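Local atomic coordinates of putative glycerophosphodiester phosphodiesterase (Galdieria sulphuraria, PDB entry 2O55), a protein that is of unproven function but belongs to the glycerophosphodiester phosphodiesterase family, whose members are built on the TIM-barrel fold. Residues D145-H151 and I166-Y172; F181-C186 and T207-L213; S214-P220 and V238-N244. One frame throughout, in Å; residues are numbered along the deposited sequence.

Contacts 1 and 3 each pair two parallel strands of the barrel wall, and both belong to the same sheet. Contact 2 lies farther out, where helix 181-187 meets the end of helix 202-210. The strand pairs are knit by backbone hydrogen bonds and carry aromatic and polar groups at their C-terminal ends, where sulfate ions sit. Contact 2 has no hydrogen bond across it and is held by apolar groups. Leu169 of contact 1 packs on Trp218 of contact 3. Ala208 of contact 2 packs on Val215 of contact 3, and His209 probably hydrogen-bonds Asp239. Contacts 2 and 3 are buried, contact 2 far from the centre of the chain; contact 1 is only partly buried.

Contact 1: residues D145-H151 and I166-Y172; sequences DYCSFHH and ITYLFNY. With SO4 (sulfate ion), chain C; SO4 (sulfate ion), chain D.
His151 lies flat on Tyr168. CB sits over the Tyr168 ring, 3.8 Å from its centroid. CG points away from the carbonyl carbon (chi1 -51°), which carries the imidazole across the strand end. The rings form an offset stack, nearly parallel, and His151 CD2 lies 3.5 Å from Tyr168 CG. CG and ND1 lie over the CD2 side of Tyr168, whose CD2 is nearest to ND1. The His151 ring also turns its edge, on the CE1 side, to the face of Phe170. At the tip, NE2 donates to Leu169 O at 3.0 Å, from above the carbonyl plane.

The edge of His150 points at the face of Tyr172, and His150 NE2 gives a fairly straight bond (165°) to O1 of a sulfate ion at 2.7 Å. Leu169 CB lies over the face of Phe149. At the other end, Thr167 OG1 donates to Asp145 OD2 at 2.8 Å. Backbone bonds such as Thr167 N to Tyr146 O join the strands of this beta-alpha-beta unit.

These aromatic groups and N-H donors gather at the C-terminal strand ends, the active-site end of TIM barrels. Two sulfate ions, probably from the crystallisation liquor, bind there, consistent with a place suited to anions.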
loop_
_atom_site.group_PDB
_atom_site.type_symbol
_atom_site.label_atom_id
_atom_site.label_comp_id
_atom_site.label_asym_id
_atom_site.label_seq_id
_atom_site.Cartn_x
_atom_site.Cartn_y
_atom_site.Cartn_z
ATOM N N ASP A 145 0.305 8.049 2.823
ATOM C CA ASP A 145 1.050 8.169 1.589
ATOM C C ASP A 145 0.330 7.366 0.507
ATOM O O ASP A 145 0.094 6.165 0.671
ATOM C CB ASP A 145 2.438 7.597 1.811
ATOM C CG ASP A 145 3.427 8.067 0.782
ATOM O OD1 ASP A 145 4.492 8.592 1.201
ATOM O OD2 ASP A 145 3.146 7.929 -0.435
ATOM N N TYR A 146 -0.030 8.024 -0.595
ATOM C CA TYR A 146 -0.812 7.377 -1.664
ATOM C C TYR A 146 0.117 6.916 -2.765
ATOM O O TYR A 146 1.049 7.645 -3.158
ATOM C CB TYR A 146 -1.846 8.318 -2.278
ATOM C CG TYR A 146 -2.600 9.177 -1.296
ATOM C CD1 TYR A 146 -2.093 10.409 -0.918
ATOM C CD2 TYR A 146 -3.839 8.768 -0.761
ATOM C CE1 TYR A 146 -2.772 11.218 -0.020
ATOM C CE2 TYR A 146 -4.546 9.575 0.147
ATOM C CZ TYR A 146 -3.997 10.808 0.506
ATOM O OH TYR A 146 -4.614 11.658 1.394
ATOM N N CYS A 147 -0.127 5.712 -3.278
ATOM C CA CYS A 147 0.699 5.195 -4.357
ATOM C C CYS A 147 -0.102 4.442 -5.415
ATOM O O CYS A 147 -1.269 4.080 -5.187
ATOM C CB CYS A 147 1.792 4.312 -3.796
ATOM S SG CYS A 147 1.068 2.941 -3.015
ATOM N N SER A 148 0.537 4.224 -6.571
ATOM C CA SER A 148 -0.093 3.585 -7.709
ATOM C C SER A 148 0.941 3.193 -8.745
ATOM O O SER A 148 2.031 3.780 -8.804
ATOM C CB SER A 148 -1.106 4.534 -8.331
ATOM O OG SER A 148 -1.744 3.933 -9.437
ATOM N N PHE A 149 0.600 2.185 -9.546
ATOM C CA PHE A 149 1.332 1.889 -10.770
ATOM C C PHE A 149 0.983 2.875 -11.846
ATOM O O PHE A 149 1.813 3.178 -12.697
ATOM C CB PHE A 149 1.044 0.484 -11.251
ATOM C CG PHE A 149 1.690 -0.536 -10.422
ATOM C CD1 PHE A 149 0.935 -1.371 -9.619
ATOM C CD2 PHE A 149 3.077 -0.620 -10.367
ATOM C CE1 PHE A 149 1.551 -2.322 -8.816
ATOM C CE2 PHE A 149 3.693 -1.563 -9.556
ATOM C CZ PHE A 149 2.922 -2.418 -8.788
ATOM N N HIS A 150 -0.237 3.393 -11.786
ATOM C CA HIS A 150 -0.732 4.366 -12.742
ATOM C C HIS A 150 -0.621 5.788 -12.196
ATOM O O HIS A 150 -1.427 6.212 -11.385
ATOM C CB HIS A 150 -2.162 4.003 -13.073
ATOM C CG HIS A 150 -2.359 2.536 -13.250
ATOM N ND1 HIS A 150 -2.008 1.876 -14.410
ATOM C CD2 HIS A 150 -2.843 1.593 -12.406
ATOM C CE1 HIS A 150 -2.287 0.590 -14.278
ATOM N NE2 HIS A 150 -2.788 0.392 -13.069
ATOM N N HIS A 151 0.381 6.525 -12.661
ATOM C CA HIS A 151 0.753 7.791 -12.026
ATOM C C HIS A 151 -0.173 8.941 -12.323
ATOM O O HIS A 151 -0.177 9.956 -11.609
ATOM C CB HIS A 151 2.228 8.123 -12.283
ATOM C CG HIS A 151 3.138 6.979 -11.946
ATOM N ND1 HIS A 151 4.081 6.483 -12.825
ATOM C CD2 HIS A 151 3.180 6.173 -10.853
ATOM C CE1 HIS A 151 4.685 5.443 -12.275
ATOM N NE2 HIS A 151 4.156 5.234 -11.078
ATOM N N ILE A 166 2.822 11.291 -1.955
ATOM C CA ILE A 166 2.655 10.243 -2.960
ATOM C C ILE A 166 3.958 9.513 -3.302
ATOM O O ILE A 166 5.046 10.111 -3.370
ATOM C CB ILE A 166 1.981 10.776 -4.236
ATOM C CG1 ILE A 166 2.935 11.642 -5.046
ATOM C CG2 ILE A 166 0.729 11.576 -3.877
ATOM C CD1 ILE A 166 2.480 11.863 -6.450
ATOM N N THR A 167 3.823 8.206 -3.500
ATOM C CA THR A 167 4.934 7.365 -3.900
ATOM C C THR A 167 4.599 6.794 -5.262
ATOM O O THR A 167 3.528 6.215 -5.453
ATOM C CB THR A 167 5.136 6.223 -2.898
ATOM O OG1 THR A 167 5.369 6.777 -1.606
ATOM C CG2 THR A 167 6.321 5.317 -3.282
ATOM N N TYR A 168 5.508 6.966 -6.213
ATOM C CA TYR A 168 5.331 6.383 -7.525
ATOM C C TYR A 168 5.756 4.923 -7.433
ATOM O O TYR A 168 6.838 4.620 -6.885
ATOM C CB TYR A 168 6.200 7.124 -8.531
ATOM C CG TYR A 168 5.544 8.287 -9.260
ATOM C CD1 TYR A 168 4.470 8.985 -8.704
ATOM C CD2 TYR A 168 6.042 8.714 -10.502
ATOM C CE1 TYR A 168 3.880 10.064 -9.380
ATOM C CE2 TYR A 168 5.466 9.803 -11.185
ATOM C CZ TYR A 168 4.366 10.470 -10.618
ATOM O OH TYR A 168 3.768 11.517 -11.305
ATOM N N LEU A 169 4.900 4.027 -7.943
ATOM C CA LEU A 169 5.177 2.591 -7.989
ATOM C C LEU A 169 5.683 2.171 -9.367
ATOM O O LEU A 169 5.021 2.443 -10.367
ATOM C CB LEU A 169 3.907 1.807 -7.688
ATOM C CG LEU A 169 3.566 1.371 -6.268
ATOM C CD1 LEU A 169 2.098 1.037 -6.195
ATOM C CD2 LEU A 169 4.369 0.164 -5.869
ATOM N N PHE A 170 6.816 1.476 -9.426
ATOM C CA PHE A 170 7.337 1.016 -10.710
ATOM C C PHE A 170 7.198 -0.472 -10.988
ATOM O O PHE A 170 6.679 -1.229 -10.161
ATOM C CB PHE A 170 8.793 1.436 -10.869
ATOM C CG PHE A 170 8.949 2.894 -11.009
ATOM C CD1 PHE A 170 9.300 3.674 -9.914
ATOM C CD2 PHE A 170 8.657 3.519 -12.224
ATOM C CE1 PHE A 170 9.395 5.069 -10.047
ATOM C CE2 PHE A 170 8.758 4.884 -12.364
ATOM C CZ PHE A 170 9.121 5.672 -11.279
ATOM N N ASN A 171 7.699 -0.875 -12.160
ATOM C CA ASN A 171 7.736 -2.263 -12.606
ATOM C C ASN A 171 6.331 -2.853 -12.715
ATOM O O ASN A 171 6.081 -3.998 -12.289
ATOM C CB ASN A 171 8.604 -3.113 -11.685
ATOM C CG ASN A 171 9.897 -2.433 -11.298
ATOM O OD1 ASN A 171 10.149 -2.230 -10.110
ATOM N ND2 ASN A 171 10.741 -2.093 -12.289
ATOM N N TYR A 172 5.423 -2.062 -13.289
ATOM C CA TYR A 172 4.041 -2.469 -13.449
ATOM C C TYR A 172 3.901 -3.886 -13.980
ATOM O O TYR A 172 3.518 -4.762 -13.201
ATOM C CB TYR A 172 3.228 -1.465 -14.264
ATOM C CG TYR A 172 1.799 -1.877 -14.572
ATOM C CD1 TYR A 172 0.961 -2.376 -13.575
ATOM C CD2 TYR A 172 1.277 -1.737 -15.858
ATOM C CE1 TYR A 172 -0.356 -2.754 -13.857
ATOM C CE2 TYR A 172 -0.038 -2.096 -16.151
ATOM C CZ TYR A 172 -0.848 -2.599 -15.143
ATOM O OH TYR A 172 -2.151 -2.961 -15.415
HETATM S S SO4 C . -3.670 -1.723 -10.528
HETATM O O1 SO4 C . -3.176 -1.958 -11.879
HETATM O O2 SO4 C . -4.183 -2.979 -9.985
HETATM O O3 SO4 C . -2.584 -1.213 -9.681
HETATM O O4 SO4 C . -4.745 -0.740 -10.572
HETATM S S SO4 D . -0.366 6.133 -16.353
HETATM O O1 SO4 D . -0.334 7.581 -16.218
HETATM O O2 SO4 D . -0.388 5.709 -17.753
HETATM O O3 SO4 D . 0.807 5.591 -15.649
HETATM O O4 SO4 D . -1.614 5.678 -15.758
#

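Contact 2: residues F181-C186 and T207-L213; sequences FVEQAC and TAHEKGL
Val182 and Thr207 meet because of how each is turned about its first torsion. In Val182, CG1 lies opposite the backbone N (chi1 163°), and this sets CG2 against helix 202-210 and CG1 against the residues that follow it. In Thr207, OG1 lies opposite the carbonyl carbon (chi1 -54°), and this sends CG2 toward the valine. The hydroxyl has its own partner, Glu203 O, one turn back in the same helix.

The two branches of Val182 do different work. CG2 touches Thr207 CG2 at 3.5 Å and lies 3.8 Å from Ala208 CA. CG1 meets the aliphatic part of Lys211, 3.5 Å from Lys211 CG, and then Leu213 CD1. The lysine chain is bent at chi2, and its far end leads away from helix 181-187. Leu213 CD1 is 4.1 Å from Ala185 CB, and Leu213 CD2 approaches Cys186 SG. Phe181 adds CZ beside Thr207 CB at 4.1 Å.

Helix 202-210 ends here in a Schellman motif. Gly212, with positive phi, is the C-prime residue. Leu213 N bonds to Ala208 O at 2.9 Å, and Gly212 N bonds to His209 O. This turn brings Leu213 back against helix 181-187 just before strand 214-218 begins.

No hydrogen bond crosses between the segments. Helix 181-187 meets the end of helix 202-210 and the turn after it through methyl, methylene and sulfur contacts, which depend on shape more than direction.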
loop_
_atom_site.group_PDB
_atom_site.type_symbol
_atom_site.label_atom_id
_atom_site.label_comp_id
_atom_site.label_asym_id
_atom_site.label_seq_id
_atom_site.Cartn_x
_atom_site.Cartn_y
_atom_site.Cartn_z
ATOM N N PHE A 181 13.047 7.258 -14.308
ATOM C CA PHE A 181 12.133 7.008 -13.196
ATOM C C PHE A 181 12.223 8.057 -12.113
ATOM O O PHE A 181 11.226 8.376 -11.453
ATOM C CB PHE A 181 12.333 5.622 -12.595
ATOM C CG PHE A 181 13.561 5.476 -11.724
ATOM C CD1 PHE A 181 13.428 5.309 -10.338
ATOM C CD2 PHE A 181 14.841 5.432 -12.287
ATOM C CE1 PHE A 181 14.539 5.129 -9.513
ATOM C CE2 PHE A 181 15.967 5.251 -11.475
ATOM C CZ PHE A 181 15.811 5.107 -10.079
ATOM N N VAL A 182 13.419 8.597 -11.935
ATOM C CA VAL A 182 13.662 9.549 -10.871
ATOM C C VAL A 182 13.166 10.930 -11.307
ATOM O O VAL A 182 12.593 11.669 -10.521
ATOM C CB VAL A 182 15.145 9.495 -10.395
ATOM C CG1 VAL A 182 15.533 10.710 -9.616
ATOM C CG2 VAL A 182 15.344 8.296 -9.509
ATOM N N GLU A 183 13.335 11.254 -12.577
ATOM C CA GLU A 183 12.789 12.483 -13.116
ATOM C C GLU A 183 11.272 12.488 -13.084
ATOM O O GLU A 183 10.667 13.515 -12.835
ATOM C CB GLU A 183 13.218 12.645 -14.558
ATOM C CG GLU A 183 14.607 13.154 -14.732
ATOM C CD GLU A 183 14.810 13.712 -16.143
ATOM O OE1 GLU A 183 14.766 12.907 -17.133
ATOM O OE2 GLU A 183 14.998 14.965 -16.249
ATOM N N GLN A 184 10.667 11.347 -13.388
ATOM C CA GLN A 184 9.222 11.196 -13.373
ATOM C C GLN A 184 8.649 11.591 -12.016
ATOM O O GLN A 184 7.689 12.369 -11.927
ATOM C CB GLN A 184 8.876 9.734 -13.584
ATOM C CG GLN A 184 8.618 9.309 -14.973
ATOM C CD GLN A 184 8.209 7.852 -14.986
ATOM O OE1 GLN A 184 7.328 7.450 -14.231
ATOM N NE2 GLN A 184 8.856 7.046 -15.825
ATOM N N ALA A 185 9.247 11.025 -10.966
ATOM C CA ALA A 185 8.694 11.105 -9.636
ATOM C C ALA A 185 8.786 12.522 -9.106
ATOM O O ALA A 185 7.883 12.975 -8.410
ATOM C CB ALA A 185 9.400 10.136 -8.727
ATOM N N CYS A 186 9.873 13.218 -9.447
ATOM C CA CYS A 186 10.089 14.609 -9.019
ATOM C C CYS A 186 9.128 15.541 -9.713
ATOM O O CYS A 186 8.415 16.320 -9.075
ATOM C CB CYS A 186 11.501 15.067 -9.323
ATOM S SG CYS A 186 12.707 14.205 -8.318
ATOM N N THR A 207 20.612 6.831 -7.332
ATOM C CA THR A 207 19.955 7.812 -8.164
ATOM C C THR A 207 18.857 8.428 -7.340
ATOM O O THR A 207 18.807 9.650 -7.188
ATOM C CB THR A 207 19.332 7.157 -9.412
ATOM O OG1 THR A 207 20.337 6.401 -10.085
ATOM C CG2 THR A 207 18.750 8.208 -10.367
ATOM N N ALA A 208 18.000 7.572 -6.785
ATOM C CA ALA A 208 16.866 8.030 -6.006
ATOM C C ALA A 208 17.296 8.825 -4.761
ATOM O O ALA A 208 16.680 9.830 -4.417
ATOM C CB ALA A 208 15.970 6.856 -5.648
ATOM N N HIS A 209 18.364 8.379 -4.103
ATOM C CA HIS A 209 18.790 9.016 -2.859
ATOM C C HIS A 209 19.482 10.332 -3.085
ATOM O O HIS A 209 19.381 11.229 -2.241
ATOM C CB HIS A 209 19.670 8.101 -2.013
ATOM C CG HIS A 209 18.892 7.118 -1.212
ATOM N ND1 HIS A 209 19.395 5.892 -0.839
ATOM C CD2 HIS A 209 17.626 7.167 -0.733
ATOM C CE1 HIS A 209 18.481 5.238 -0.144
ATOM N NE2 HIS A 209 17.393 5.986 -0.076
ATOM N N GLU A 210 20.171 10.441 -4.224
ATOM C CA GLU A 210 20.843 11.672 -4.620
ATOM C C GLU A 210 19.875 12.830 -4.878
ATOM O O GLU A 210 20.240 14.003 -4.689
ATOM C CB GLU A 210 21.752 11.426 -5.804
ATOM C CG GLU A 210 23.057 10.848 -5.349
ATOM C CD GLU A 210 23.805 10.093 -6.442
ATOM O OE1 GLU A 210 24.880 10.584 -6.853
ATOM O OE2 GLU A 210 23.353 9.003 -6.885
ATOM N N LYS A 211 18.643 12.495 -5.279
ATOM C CA LYS A 211 17.550 13.466 -5.372
ATOM C C LYS A 211 16.671 13.485 -4.114
ATOM O O LYS A 211 15.576 14.039 -4.128
ATOM C CB LYS A 211 16.677 13.205 -6.601
ATOM C CG LYS A 211 17.410 13.161 -7.917
ATOM C CD LYS A 211 17.617 14.512 -8.488
ATOM C CE LYS A 211 18.574 14.430 -9.626
ATOM N NZ LYS A 211 18.934 15.785 -10.070
ATOM N N GLY A 212 17.148 12.895 -3.024
ATOM C CA GLY A 212 16.450 12.972 -1.755
ATOM C C GLY A 212 15.081 12.337 -1.819
ATOM O O GLY A 212 14.202 12.747 -1.095
ATOM N N LEU A 213 14.882 11.351 -2.689
ATOM C CA LEU A 213 13.640 10.561 -2.687
ATOM C C LEU A 213 13.805 9.276 -1.866
ATOM O O LEU A 213 14.899 8.698 -1.834
ATOM C CB LEU A 213 13.251 10.155 -4.104
ATOM C CG LEU A 213 13.009 11.215 -5.180
ATOM C CD1 LEU A 213 12.882 10.517 -6.503
ATOM C CD2 LEU A 213 11.772 12.089 -4.928
#

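Contact 3: residues S214-P220 and V238-N244; sequences SVTVWMP and VDLICSN. With SO4 (sulfate ion), chain B.
Val217 and Cys242 mark the buried middle of the contact. Cys242 N gives Val217 O a nearly straight bond (168°). Two more backbone bonds flank it, Val217 N to Leu240 O and Met219 N to Cys242 O. Cys242 SG hangs over one face of the Trp218 indole, 4.5 Å from the centroid of the six-membered ring, a sulfur-aromatic contact. The selenomethionine Met219 lays CE against Ile241 CG2 at 4.0 Å.

The strands are parallel neighbours in the TIM barrel, joined by helix 227-236 as a beta-alpha-beta unit. Strand 240-243 then pairs with strand 8-12, which closes the wall.

The looser side holds the partly exposed Ser214, Asp239 and Leu240. Asp239 OD2 takes Val215 N on its anti lone pair at 2.7 Å and also accepts from His209. Val215 O receives both Asp239 N and Leu240 N. Pro220 is partly exposed at the other end. There the buried Asn244 donates from ND2 to Pro220 O at 2.8 Å and to Phe223 O, and its OD1 accepts from His12 ND1, so both ends of the amide are satisfied. Trp218 NE1 donates, at the ring edge, to O1 of a sulfate ion, probably from the crystallisation liquor, 2.9 Å away.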
loop_
_atom_site.group_PDB
_atom_site.type_symbol
_atom_site.label_atom_id
_atom_site.label_comp_id
_atom_site.label_asym_id
_atom_site.label_seq_id
_atom_site.Cartn_x
_atom_site.Cartn_y
_atom_site.Cartn_z
ATOM N N SER A 214 12.727 8.804 -1.231
ATOM C CA SER A 214 12.829 7.555 -0.480
ATOM C C SER A 214 12.579 6.318 -1.366
ATOM O O SER A 214 11.836 6.379 -2.338
ATOM C CB SER A 214 11.891 7.562 0.727
ATOM O OG SER A 214 10.781 6.707 0.524
ATOM N N VAL A 215 13.216 5.198 -1.023
ATOM C CA VAL A 215 13.043 3.958 -1.777
ATOM C C VAL A 215 12.437 2.849 -0.944
ATOM O O VAL A 215 12.855 2.616 0.202
ATOM C CB VAL A 215 14.340 3.450 -2.364
ATOM C CG1 VAL A 215 14.130 2.052 -2.981
ATOM C CG2 VAL A 215 14.858 4.440 -3.382
ATOM N N THR A 216 11.456 2.173 -1.543
ATOM C CA THR A 216 10.713 1.132 -0.878
ATOM C C THR A 216 10.802 -0.118 -1.746
ATOM O O THR A 216 10.474 -0.080 -2.941
ATOM C CB THR A 216 9.266 1.582 -0.703
ATOM O OG1 THR A 216 9.242 2.808 0.049
ATOM C CG2 THR A 216 8.408 0.498 -0.046
ATOM N N VAL A 217 11.285 -1.216 -1.165
ATOM C CA VAL A 217 11.208 -2.507 -1.844
ATOM C C VAL A 217 9.807 -3.086 -1.702
ATOM O O VAL A 217 9.206 -3.104 -0.604
ATOM C CB VAL A 217 12.195 -3.518 -1.279
ATOM C CG1 VAL A 217 12.096 -4.813 -2.055
ATOM C CG2 VAL A 217 13.599 -2.966 -1.358
ATOM N N TRP A 218 9.301 -3.572 -2.822
ATOM C CA TRP A 218 7.969 -4.129 -2.890
ATOM C C TRP A 218 8.086 -5.635 -3.135
ATOM O O TRP A 218 8.738 -6.065 -4.098
ATOM C CB TRP A 218 7.194 -3.423 -4.011
ATOM C CG TRP A 218 5.794 -3.898 -4.199
ATOM C CD1 TRP A 218 5.383 -5.023 -4.871
ATOM C CD2 TRP A 218 4.603 -3.253 -3.732
ATOM N NE1 TRP A 218 4.011 -5.112 -4.851
ATOM C CE2 TRP A 218 3.508 -4.039 -4.160
ATOM C CE3 TRP A 218 4.350 -2.076 -3.001
ATOM C CZ2 TRP A 218 2.185 -3.695 -3.870
ATOM C CZ3 TRP A 218 3.021 -1.731 -2.720
ATOM C CH2 TRP A 218 1.966 -2.539 -3.152
HETATM N N MSE A 219 7.484 -6.440 -2.253
HETATM C CA MSE A 219 7.399 -7.893 -2.493
HETATM C C MSE A 219 6.019 -8.247 -3.046
HETATM O O MSE A 219 5.023 -8.069 -2.363
HETATM C CB MSE A 219 7.686 -8.698 -1.218
HETATM C CG MSE A 219 8.936 -8.276 -0.455
HETATM SE SE MSE A 219 10.601 -8.597 -1.402
HETATM C CE MSE A 219 11.795 -8.280 0.056
ATOM N N PRO A 220 5.952 -8.749 -4.293
ATOM C CA PRO A 220 4.638 -9.148 -4.788
ATOM C C PRO A 220 4.041 -10.194 -3.869
ATOM O O PRO A 220 4.761 -10.870 -3.146
ATOM C CB PRO A 220 4.944 -9.785 -6.143
ATOM C CG PRO A 220 6.258 -9.260 -6.546
ATOM C CD PRO A 220 7.017 -9.001 -5.285
ATOM N N VAL A 238 17.826 0.345 0.900
ATOM C CA VAL A 238 16.455 0.853 0.784
ATOM C C VAL A 238 15.966 1.435 2.107
ATOM O O VAL A 238 16.512 1.108 3.169
ATOM C CB VAL A 238 15.481 -0.262 0.351
ATOM C CG1 VAL A 238 15.975 -0.886 -0.933
ATOM C CG2 VAL A 238 15.335 -1.332 1.436
ATOM N N ASP A 239 14.935 2.278 2.037
ATOM C CA ASP A 239 14.348 2.936 3.214
ATOM C C ASP A 239 13.234 2.126 3.865
ATOM O O ASP A 239 13.079 2.135 5.084
ATOM C CB ASP A 239 13.843 4.317 2.821
ATOM C CG ASP A 239 14.951 5.180 2.255
ATOM O OD1 ASP A 239 15.906 5.528 3.008
ATOM O OD2 ASP A 239 14.890 5.488 1.048
ATOM N N LEU A 240 12.454 1.425 3.048
ATOM C CA LEU A 240 11.323 0.664 3.562
ATOM C C LEU A 240 11.254 -0.644 2.801
ATOM O O LEU A 240 11.799 -0.773 1.689
ATOM C CB LEU A 240 10.006 1.447 3.450
ATOM C CG LEU A 240 9.850 2.844 4.115
ATOM C CD1 LEU A 240 10.076 4.031 3.175
ATOM C CD2 LEU A 240 8.496 2.976 4.706
ATOM N N ILE A 241 10.637 -1.639 3.427
ATOM C CA ILE A 241 10.431 -2.926 2.784
ATOM C C ILE A 241 9.001 -3.340 2.969
ATOM O O ILE A 241 8.540 -3.528 4.111
ATOM C CB ILE A 241 11.315 -4.012 3.360
ATOM C CG1 ILE A 241 12.787 -3.607 3.198
ATOM C CG2 ILE A 241 10.963 -5.354 2.683
ATOM C CD1 ILE A 241 13.761 -4.563 3.746
ATOM N N CYS A 242 8.296 -3.454 1.850
ATOM C CA CYS A 242 6.931 -3.889 1.899
ATOM C C CYS A 242 6.977 -5.407 1.840
ATOM O O CYS A 242 7.022 -6.001 0.752
ATOM C CB CYS A 242 6.132 -3.280 0.750
ATOM S SG CYS A 242 4.345 -3.473 0.930
ATOM N N SER A 243 6.962 -6.012 3.030
ATOM C CA SER A 243 7.211 -7.441 3.243
ATOM C C SER A 243 5.947 -8.271 3.366
ATOM O O SER A 243 4.949 -7.818 3.910
ATOM C CB SER A 243 8.016 -7.618 4.528
ATOM O OG SER A 243 8.308 -8.986 4.777
ATOM N N ASN A 244 6.003 -9.503 2.879
ATOM C CA ASN A 244 4.906 -10.444 3.057
ATOM C C ASN A 244 5.060 -11.180 4.373
ATOM O O ASN A 244 4.164 -11.912 4.796
ATOM C CB ASN A 244 4.857 -11.436 1.906
ATOM C CG ASN A 244 4.701 -10.758 0.550
ATOM O OD1 ASN A 244 4.042 -9.721 0.412
ATOM N ND2 ASN A 244 5.298 -11.355 -0.470
HETATM S S SO4 B . 0.893 -7.247 -5.495
HETATM O O1 SO4 B . 2.260 -7.134 -5.970
HETATM O O2 SO4 B . 0.374 -8.489 -6.031
HETATM O O3 SO4 B . 0.899 -7.390 -4.055
HETATM O O4 SO4 B . 0.064 -6.089 -5.845
#